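Local coordinates for protein alkaline phosphatase (Thermus thermophilus, PDB 7KWD) that probably hydrolyses phosphate monoesters as a homodimeric alkaline phosphatase, using zinc and magnesium ions bound in its active site, at residues F125-K130 with L170-E175; G181-N186 with F226-V231; D118-K123 with Q473-S478. One frame throughout, in Å; residues are numbered along the deposited sequence. Where two conformers were deposited one is given.

Contact 1. Residues F125-K130 with L170-E175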
loop_
_atom_site.group_PDB
_atom_site.type_symbol
_atom_site.label_atom_id
_atom_site.label_comp_id
_atom_site.label_asym_id
_atom_site.label_seq_id
_atom_site.Cartn_x
_atom_site.Cartn_y
_atom_site.Cartn_z
ATOM N N PHE A 125 13.085 -19.318 15.611
ATOM C CA PHE A 125 13.093 -20.452 14.688
ATOM C C PHE A 125 14.494 -20.882 14.295
ATOM O O PHE A 125 14.753 -22.080 14.141
ATOM C CB PHE A 125 12.269 -20.136 13.424
ATOM C CG PHE A 125 12.071 -21.326 12.575
ATOM C CD1 PHE A 125 11.207 -22.320 12.978
ATOM C CD2 PHE A 125 12.819 -21.511 11.424
ATOM C CE1 PHE A 125 11.066 -23.483 12.231
ATOM C CE2 PHE A 125 12.682 -22.653 10.674
ATOM C CZ PHE A 125 11.811 -23.646 11.092
ATOM N N PHE A 126 15.416 -19.947 14.079
ATOM C CA PHE A 126 16.729 -20.428 13.636
ATOM C C PHE A 126 17.489 -21.109 14.785
ATOM O O PHE A 126 18.387 -21.931 14.542
ATOM C CB PHE A 126 17.569 -19.287 13.054
ATOM C CG PHE A 126 17.207 -18.913 11.640
ATOM C CD1 PHE A 126 16.063 -19.421 11.029
ATOM C CD2 PHE A 126 18.036 -18.083 10.907
ATOM C CE1 PHE A 126 15.752 -19.093 9.699
ATOM C CE2 PHE A 126 17.717 -17.728 9.578
ATOM C CZ PHE A 126 16.584 -18.236 8.982
ATOM N N ALA A 127 17.161 -20.779 16.034
ATOM C CA ALA A 127 17.711 -21.548 17.146
ATOM C C ALA A 127 17.190 -22.986 17.118
ATOM O O ALA A 127 17.958 -23.953 17.260
ATOM C CB ALA A 127 17.386 -20.829 18.458
ATOM N N ALA A 128 15.893 -23.155 16.873
ATOM C CA ALA A 128 15.356 -24.492 16.712
ATOM C C ALA A 128 16.027 -25.226 15.563
ATOM O O ALA A 128 16.274 -26.425 15.647
ATOM C CB ALA A 128 13.851 -24.433 16.456
ATOM N N ALA A 129 16.294 -24.518 14.463
ATOM C CA ALA A 129 16.886 -25.143 13.285
ATOM C C ALA A 129 18.313 -25.605 13.577
ATOM O O ALA A 129 18.714 -26.711 13.196
ATOM C CB ALA A 129 16.884 -24.145 12.119
ATOM N N LYS A 130 19.086 -24.765 14.253
ATOM C CA LYS A 130 20.441 -25.140 14.631
ATOM C C LYS A 130 20.433 -26.361 15.541
ATOM O O LYS A 130 21.222 -27.285 15.354
ATOM C CB LYS A 130 21.141 -23.968 15.312
ATOM C CG LYS A 130 22.601 -24.356 15.634
ATOM C CD LYS A 130 23.394 -23.215 16.236
ATOM C CE LYS A 130 24.308 -22.597 15.210
ATOM N NZ LYS A 130 25.466 -23.488 14.916
ATOM N N LEU A 170 28.324 -14.855 19.206
ATOM C CA LEU A 170 29.460 -15.754 19.382
ATOM C C LEU A 170 29.032 -17.048 20.063
ATOM O O LEU A 170 29.440 -18.135 19.655
ATOM C CB LEU A 170 30.550 -15.054 20.194
ATOM C CG LEU A 170 31.814 -15.848 20.535
ATOM C CD1 LEU A 170 32.564 -16.315 19.274
ATOM C CD2 LEU A 170 32.747 -15.011 21.436
ATOM N N GLU A 171 28.216 -16.945 21.115
ATOM C CA GLU A 171 27.791 -18.139 21.836
ATOM C C GLU A 171 26.813 -18.958 21.001
ATOM O O GLU A 171 26.872 -20.192 21.000
ATOM C CB GLU A 171 27.162 -17.752 23.178
ATOM C CG GLU A 171 26.858 -18.962 24.079
ATOM C CD GLU A 171 26.048 -18.574 25.302
ATOM O OE1 GLU A 171 25.907 -17.348 25.541
ATOM O OE2 GLU A 171 25.547 -19.486 26.014
ATOM N N PHE A 172 25.928 -18.292 20.247
ATOM C CA PHE A 172 25.005 -19.038 19.392
ATOM C C PHE A 172 25.758 -19.842 18.347
ATOM O O PHE A 172 25.437 -21.010 18.094
ATOM C CB PHE A 172 24.009 -18.090 18.723
ATOM C CG PHE A 172 22.995 -18.804 17.852
ATOM C CD1 PHE A 172 21.962 -19.552 18.414
ATOM C CD2 PHE A 172 23.099 -18.755 16.475
ATOM C CE1 PHE A 172 21.030 -20.221 17.594
ATOM C CE2 PHE A 172 22.171 -19.425 15.640
ATOM C CZ PHE A 172 21.144 -20.157 16.205
ATOM N N GLY A 173 26.779 -19.247 17.745
ATOM C CA GLY A 173 27.628 -19.979 16.826
ATOM C C GLY A 173 27.106 -20.210 15.421
ATOM O O GLY A 173 27.386 -21.263 14.823
ATOM N N ALA A 174 26.379 -19.252 14.844
ATOM C CA ALA A 174 25.912 -19.451 13.470
ATOM C C ALA A 174 27.102 -19.552 12.527
ATOM O O ALA A 174 28.163 -18.955 12.765
ATOM C CB ALA A 174 24.988 -18.317 13.021
ATOM N N GLU A 175 26.912 -20.294 11.431
ATOM C CA GLU A 175 28.022 -20.556 10.531
ATOM C C GLU A 175 28.436 -19.319 9.756
ATOM O O GLU A 175 29.615 -19.190 9.389
ATOM C CB GLU A 175 27.660 -21.702 9.578
ATOM C CG GLU A 175 27.844 -23.113 10.183
ATOM C CD GLU A 175 26.719 -23.563 11.158
ATOM O OE1 GLU A 175 25.757 -22.782 11.469
ATOM O OE2 GLU A 175 26.811 -24.724 11.627
#
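Lys130 lies across one face of the Phe172 ring and carries its ammonium group on to the turn that follows that phenylalanine. Its CD sits over the face, 4.0 Å from the centroid of the Phe172 ring and offset toward the rim, a CH-pi contact. The lysine and the phenylalanine point past one another, each toward the other's backbone. Lys130 leaves its helix with CG anti to the backbone N (chi1 -177°), then bends at chi3 and chi4, and that bend takes NZ past the ring to the backbone carbonyl of Gly173. There NZ donates to Gly173 O at 2.9 Å, approaching from above the carbonyl plane. Glu175 reaches in to meet it and completes a rather long salt bridge, 3.5 Å from OE1 to Lys130 NZ. The stronger partner of that carboxylate is Val136, whose backbone N also bonds to OE1, so the lysine is a second grip on a group already held.

Phe172 likewise has its CG anti to the backbone N (chi1 -178°), which sends the ring across to helix 125-131. Toward the backbone of Phe126 and Ala127 the ring presents its edge: CE1 is 3.6 Å from Ala127 CA and 3.8 Å from Ala127 CB, and CZ points at Phe126 O. Gly173, with positive phi, leaves the helix and turns the chain, presenting its carbonyl to the lysine.

Helix 125-131 is thus joined to the C-terminal end of helix 162-172, while Phe126, Lys130 and Ala174 pack on Val136 of strand 135-140 and Glu175 leads into strand 176-178, the parallel neighbour of that strand.

Contact 2. Residues G181-N186 with F226-V231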
loop_
_atom_site.group_PDB
_atom_site.type_symbol
_atom_site.label_atom_id
_atom_site.label_comp_id
_atom_site.label_asym_id
_atom_site.label_seq_id
_atom_site.Cartn_x
_atom_site.Cartn_y
_atom_site.Cartn_z
ATOM N N GLY A 181 28.219 -3.004 11.598
ATOM C CA GLY A 181 28.299 -2.957 13.048
ATOM C C GLY A 181 29.667 -3.183 13.677
ATOM O O GLY A 181 29.773 -3.806 14.735
ATOM N N ASP A 182 30.727 -2.634 13.073
ATOM C CA ASP A 182 32.051 -2.757 13.698
ATOM C C ASP A 182 32.052 -2.159 15.109
ATOM O O ASP A 182 32.789 -2.633 15.988
ATOM C CB ASP A 182 33.113 -2.094 12.807
ATOM C CG ASP A 182 34.529 -2.287 13.326
ATOM O OD1 ASP A 182 34.985 -3.434 13.465
ATOM O OD2 ASP A 182 35.181 -1.269 13.591
ATOM N N ARG A 183 31.221 -1.139 15.348
ATOM C CA ARG A 183 31.178 -0.524 16.667
ATOM C C ARG A 183 30.849 -1.519 17.776
ATOM O O ARG A 183 31.147 -1.227 18.946
ATOM C CB ARG A 183 30.183 0.645 16.664
ATOM C CG ARG A 183 28.696 0.284 16.637
ATOM C CD ARG A 183 27.784 1.517 16.312
ATOM N NE ARG A 183 27.455 2.225 17.542
ATOM C CZ ARG A 183 26.231 2.587 17.929
ATOM N NH1 ARG A 183 25.159 2.323 17.181
ATOM N NH2 ARG A 183 26.084 3.213 19.092
ATOM N N PHE A 184 30.270 -2.685 17.452
ATOM C CA PHE A 184 29.905 -3.675 18.461
ATOM C C PHE A 184 30.910 -4.821 18.559
ATOM O O PHE A 184 30.756 -5.698 19.426
ATOM C CB PHE A 184 28.480 -4.230 18.195
ATOM C CG PHE A 184 27.452 -3.153 18.002
ATOM C CD1 PHE A 184 27.187 -2.247 19.014
ATOM C CD2 PHE A 184 26.763 -3.033 16.798
ATOM C CE1 PHE A 184 26.273 -1.218 18.820
ATOM C CE2 PHE A 184 25.844 -2.039 16.600
ATOM C CZ PHE A 184 25.584 -1.119 17.612
ATOM N N PHE A 185 31.956 -4.821 17.737
ATOM C CA PHE A 185 32.934 -5.902 17.761
ATOM C C PHE A 185 34.359 -5.435 18.013
ATOM O O PHE A 185 35.156 -6.178 18.587
ATOM C CB PHE A 185 32.910 -6.659 16.420
ATOM C CG PHE A 185 31.644 -7.434 16.172
ATOM C CD1 PHE A 185 30.512 -6.797 15.676
ATOM C CD2 PHE A 185 31.592 -8.803 16.406
ATOM C CE1 PHE A 185 29.334 -7.520 15.422
ATOM C CE2 PHE A 185 30.421 -9.517 16.170
ATOM C CZ PHE A 185 29.294 -8.863 15.683
ATOM N N ASN A 186 34.681 -4.247 17.612
ATOM C CA ASN A 186 36.029 -3.688 17.633
ATOM C C ASN A 186 36.416 -3.264 19.040
ATOM O O ASN A 186 35.692 -2.475 19.662
ATOM C CB ASN A 186 36.000 -2.481 16.685
ATOM C CG ASN A 186 37.350 -1.889 16.412
ATOM O OD1 ASN A 186 38.279 -1.978 17.202
ATOM N ND2 ASN A 186 37.436 -1.229 15.283
ATOM N N PHE A 226 31.433 -4.835 7.868
ATOM C CA PHE A 226 31.947 -4.020 6.788
ATOM C C PHE A 226 31.792 -2.522 6.948
ATOM O O PHE A 226 32.246 -1.778 6.071
ATOM C CB PHE A 226 31.267 -4.467 5.486
ATOM C CG PHE A 226 31.445 -5.919 5.204
ATOM C CD1 PHE A 226 32.634 -6.401 4.675
ATOM C CD2 PHE A 226 30.448 -6.813 5.524
ATOM C CE1 PHE A 226 32.802 -7.770 4.440
ATOM C CE2 PHE A 226 30.591 -8.162 5.310
ATOM C CZ PHE A 226 31.768 -8.659 4.761
ATOM N N ALA A 227 31.174 -2.062 8.033
ATOM C CA ALA A 227 31.019 -0.645 8.322
ATOM C C ALA A 227 30.926 -0.467 9.831
ATOM O O ALA A 227 30.660 -1.425 10.577
ATOM C CB ALA A 227 29.778 -0.055 7.631
ATOM N N ASP A 228 31.129 0.779 10.282
ATOM C CA ASP A 228 31.036 1.043 11.713
ATOM C C ASP A 228 29.630 0.750 12.211
ATOM O O ASP A 228 29.453 0.077 13.237
ATOM C CB ASP A 228 31.389 2.490 12.061
ATOM C CG ASP A 228 31.526 2.683 13.563
ATOM O OD1 ASP A 228 32.507 2.152 14.128
ATOM O OD2 ASP A 228 30.636 3.305 14.175
ATOM N N GLY A 229 28.615 1.292 11.498
ATOM C CA GLY A 229 27.210 1.028 11.745
ATOM C C GLY A 229 26.584 0.236 10.606
ATOM O O GLY A 229 27.161 -0.755 10.149
ATOM N N HIS A 230 25.426 0.670 10.107
ATOM C CA HIS A 230 24.808 -0.049 8.993
ATOM C C HIS A 230 25.670 0.051 7.742
ATOM O O HIS A 230 26.432 1.003 7.555
ATOM C CB HIS A 230 23.438 0.518 8.673
ATOM C CG HIS A 230 22.529 0.579 9.846
ATOM N ND1 HIS A 230 22.186 -0.538 10.563
ATOM C CD2 HIS A 230 21.872 1.613 10.418
ATOM C CE1 HIS A 230 21.370 -0.194 11.546
ATOM N NE2 HIS A 230 21.154 1.104 11.470
ATOM N N VAL A 231 25.567 -0.960 6.890
ATOM C CA VAL A 231 26.238 -0.900 5.583
ATOM C C VAL A 231 25.634 0.240 4.781
ATOM O O VAL A 231 24.418 0.496 4.889
ATOM C CB VAL A 231 26.097 -2.236 4.830
ATOM C CG1 VAL A 231 26.852 -2.202 3.519
ATOM C CG2 VAL A 231 26.590 -3.358 5.717
#
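Gly181 brings its backbone against Ala227, Asp228 and Gly229, and its N lies between two carbonyls of that loop. It makes weak, bent hydrogen bonds to Gly229 O at 2.9 Å and to Ala227 O at 3.1 Å, while its CA gives a CA-H...O contact to Asp228 O. Phi is positive here, and a side chain would jam against the preceding carbonyl and crowd Phe184 CD2.

Asp182 N makes the straighter bond to Ala227 O, 2.8 Å long with an angle of 171° at the hydrogen, and lies in the carbonyl plane. Its CB packs on the same oxygen. The carboxylate turns elsewhere: OD1 takes the hydroxyl of Tyr197, and OD2 receives Asn186 ND2 on its syn side at 2.8 Å. These donors, with Arg189 bridged to Asp228, probably ease the closeness of the two acids, whose OD2 (Asp182) and OD1 (Asp228) are 4.4 Å apart.

This is a meeting of two loops that leave the ends of the adjacent parallel strands 176-178 and 222-225, on the side of the alpha/beta core that carries the metal site, with His230 edge-to-face against His146, a predicted magnesium ligand.

Arg183 N next bonds to Asp228 O at 3.0 Å, on a lone pair and nearly straight (174°). The Arg183 side chain runs nearly perpendicular to that of Asp228, laying CB 3.7 Å from Asp228 OD2; the guanidinium goes on past the acid without pairing with it. With CG set between the backbone N and the carbonyl carbon (chi1 73°), the arginine passes its CG over the centre of one face of the Phe184 ring. Further along, Asp182 O accepts from both Phe185 N and Asn186 N.

Contact 3. Residues D118-K123 with Q473-S478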
loop_
_atom_site.group_PDB
_atom_site.type_symbol
_atom_site.label_atom_id
_atom_site.label_comp_id
_atom_site.label_asym_id
_atom_site.label_seq_id
_atom_site.Cartn_x
_atom_site.Cartn_y
_atom_site.Cartn_z
ATOM N N ASP A 118 7.051 -9.214 29.663
ATOM C CA ASP A 118 7.283 -9.581 31.048
ATOM C C ASP A 118 8.592 -10.325 31.211
ATOM O O ASP A 118 8.873 -10.822 32.295
ATOM C CB ASP A 118 6.128 -10.444 31.582
ATOM C CG ASP A 118 6.038 -11.790 30.890
ATOM O OD1 ASP A 118 6.858 -12.052 29.973
ATOM O OD2 ASP A 118 5.155 -12.606 31.258
ATOM N N GLY A 119 9.370 -10.469 30.139
ATOM C CA GLY A 119 10.621 -11.188 30.214
ATOM C C GLY A 119 10.561 -12.651 29.859
ATOM O O GLY A 119 11.611 -13.281 29.732
ATOM N N THR A 120 9.382 -13.221 29.666
ATOM C CA THR A 120 9.290 -14.613 29.241
ATOM C C THR A 120 10.095 -14.835 27.968
ATOM O O THR A 120 9.827 -14.181 26.957
ATOM C CB THR A 120 7.837 -14.994 28.976
ATOM O OG1 THR A 120 7.049 -14.646 30.117
ATOM C CG2 THR A 120 7.745 -16.455 28.693
ATOM N N PRO A 121 11.109 -15.691 27.965
ATOM C CA PRO A 121 11.867 -15.906 26.738
ATOM C C PRO A 121 11.098 -16.799 25.783
ATOM O O PRO A 121 10.334 -17.680 26.185
ATOM C CB PRO A 121 13.164 -16.584 27.215
ATOM C CG PRO A 121 12.783 -17.260 28.458
ATOM C CD PRO A 121 11.798 -16.296 29.131
ATOM N N LEU A 122 11.311 -16.538 24.502
ATOM C CA LEU A 122 10.753 -17.324 23.420
ATOM C C LEU A 122 11.891 -18.016 22.693
ATOM O O LEU A 122 13.029 -17.542 22.708
ATOM C CB LEU A 122 9.974 -16.437 22.455
ATOM C CG LEU A 122 9.014 -15.425 23.100
ATOM C CD1 LEU A 122 8.411 -14.482 22.068
ATOM C CD2 LEU A 122 7.916 -16.175 23.855
ATOM N N LYS A 123 11.581 -19.131 22.060
ATOM C CA LYS A 123 12.589 -19.838 21.286
ATOM C C LYS A 123 12.393 -19.492 19.832
ATOM O O LYS A 123 11.359 -19.871 19.254
ATOM C CB LYS A 123 12.469 -21.344 21.492
ATOM C CG LYS A 123 13.595 -22.163 20.872
ATOM C CD LYS A 123 13.374 -23.612 21.279
ATOM C CE LYS A 123 14.330 -24.569 20.624
ATOM N NZ LYS A 123 14.024 -25.972 21.072
ATOM N N GLN A 473 5.824 -24.721 19.671
ATOM C CA GLN A 473 5.023 -23.600 20.135
ATOM C C GLN A 473 5.811 -22.764 21.136
ATOM O O GLN A 473 6.694 -23.269 21.832
ATOM C CB GLN A 473 3.716 -24.073 20.774
ATOM C CG GLN A 473 3.883 -24.989 21.967
ATOM C CD GLN A 473 2.543 -25.314 22.612
ATOM O OE1 GLN A 473 1.876 -26.265 22.209
ATOM N NE2 GLN A 473 2.139 -24.518 23.604
ATOM N N ASN A 474 5.494 -21.469 21.164
ATOM C CA ASN A 474 5.996 -20.477 22.092
ATOM C C ASN A 474 4.803 -19.954 22.877
ATOM O O ASN A 474 3.684 -19.911 22.357
ATOM C CB ASN A 474 6.691 -19.312 21.369
ATOM C CG ASN A 474 8.172 -19.583 21.103
ATOM O OD1 ASN A 474 8.931 -19.889 22.003
ATOM N ND2 ASN A 474 8.580 -19.454 19.842
ATOM N N PRO A 475 5.016 -19.524 24.105
ATOM C CA PRO A 475 3.887 -18.997 24.873
ATOM C C PRO A 475 3.343 -17.692 24.320
ATOM O O PRO A 475 4.039 -16.902 23.667
ATOM C CB PRO A 475 4.467 -18.810 26.285
ATOM C CG PRO A 475 5.978 -18.673 26.064
ATOM C CD PRO A 475 6.267 -19.563 24.874
ATOM N N VAL A 476 2.085 -17.477 24.626
ATOM C CA VAL A 476 1.289 -16.348 24.190
ATOM C C VAL A 476 1.053 -15.406 25.357
ATOM O O VAL A 476 1.047 -15.811 26.519
ATOM C CB VAL A 476 -0.033 -16.909 23.628
ATOM C CG1 VAL A 476 -1.067 -15.814 23.490
ATOM C CG2 VAL A 476 0.209 -17.645 22.282
ATOM N N MET A 477 0.857 -14.131 25.033
ATOM C CA MET A 477 0.417 -13.094 25.962
ATOM C C MET A 477 -0.739 -12.383 25.277
ATOM O O MET A 477 -0.699 -12.159 24.063
ATOM C CB MET A 477 1.559 -12.103 26.306
ATOM C CG MET A 477 1.166 -10.784 27.009
ATOM S SD MET A 477 2.603 -9.733 27.481
ATOM C CE MET A 477 3.658 -10.943 28.287
ATOM N N SER A 478 -1.769 -12.051 26.050
ATOM C CA SER A 478 -2.919 -11.337 25.520
ATOM C C SER A 478 -2.611 -9.850 25.456
ATOM O O SER A 478 -1.715 -9.337 26.135
ATOM C CB SER A 478 -4.153 -11.557 26.392
ATOM O OG SER A 478 -4.053 -10.784 27.574
#
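Two hydrogen bonds fasten the Asn474 amide to the backbone of Lys123. Asn474 OD1 accepts from Lys123 N at 2.8 Å, the N-H tilted somewhat from the plane of the amide carbonyl but almost straight (170°). In return Asn474 ND2 gives one hydrogen to Lys123 O at 2.9 Å, an oxygen lying in the amide's own plane, though the nitrogen stands above the lysine's carbonyl plane. The same ND2 also bonds to Cys104 O, and Lys123 O takes the Tyr472 hydroxyl as well, so the amide is held flat and its flip is settled by donors and acceptors on both ends. A leucine here would probably leave Lys123 N without its acceptor, Lys123 O with the Tyr472 hydroxyl but no amide donor, and Cys104 O without its bond from ND2.

The apolar contacts centre on the proline. Pro475 CG meets Leu122 CD2 and Thr120 CG2, each at 3.9 Å, pointing into the notch between the two methyls.

Carbon also packs on polar groups, by van der Waals contact alone. Leu122 lays its CB against Asn474 OD1. At the other end Met477 reaches alongside Asp118, and a bend at chi3 (-48°) brings its methyl CE to the carboxylate, 3.6 Å from Asp118 CG.

That carboxylate is fixed by hydrogen bonds from within its own loop: Asp118 OD1 receives both Thr120 N (2.8 Å) and Thr120 OG1 (2.6 Å), from the same face of its plane.

The bond from Thr120 N makes an Asx turn at Asp118. Beyond it the two segments run roughly antiparallel, and at Lys123 the asparagine side chain bonds to the N-H and C=O of one residue, much as a neighbouring strand would.

Overall arrangement
Along the chain contact 1 closes before contact 2 opens, and both are nested inside the long loop that contact 3 closes. Contacts 1 and 3 are neighbours, their centres about 19 Å apart: Lys123 lies two residues before helix 125-131, and its CE packs 4.0 Å from Ala128 CA. Contacts 1 and 2, centres about 21 Å apart, share strand 176-178, which begins just after Glu175. Contacts 2 and 3 lie farthest apart, about 31 Å between centres. Contact 1 sets helix 125-131 against the end of helix 162-172, contact 2 joins the loops after strands 176-178 and 222-225, and contact 3 brings a segment near the C-terminus back to the loop leading into helix 125-131.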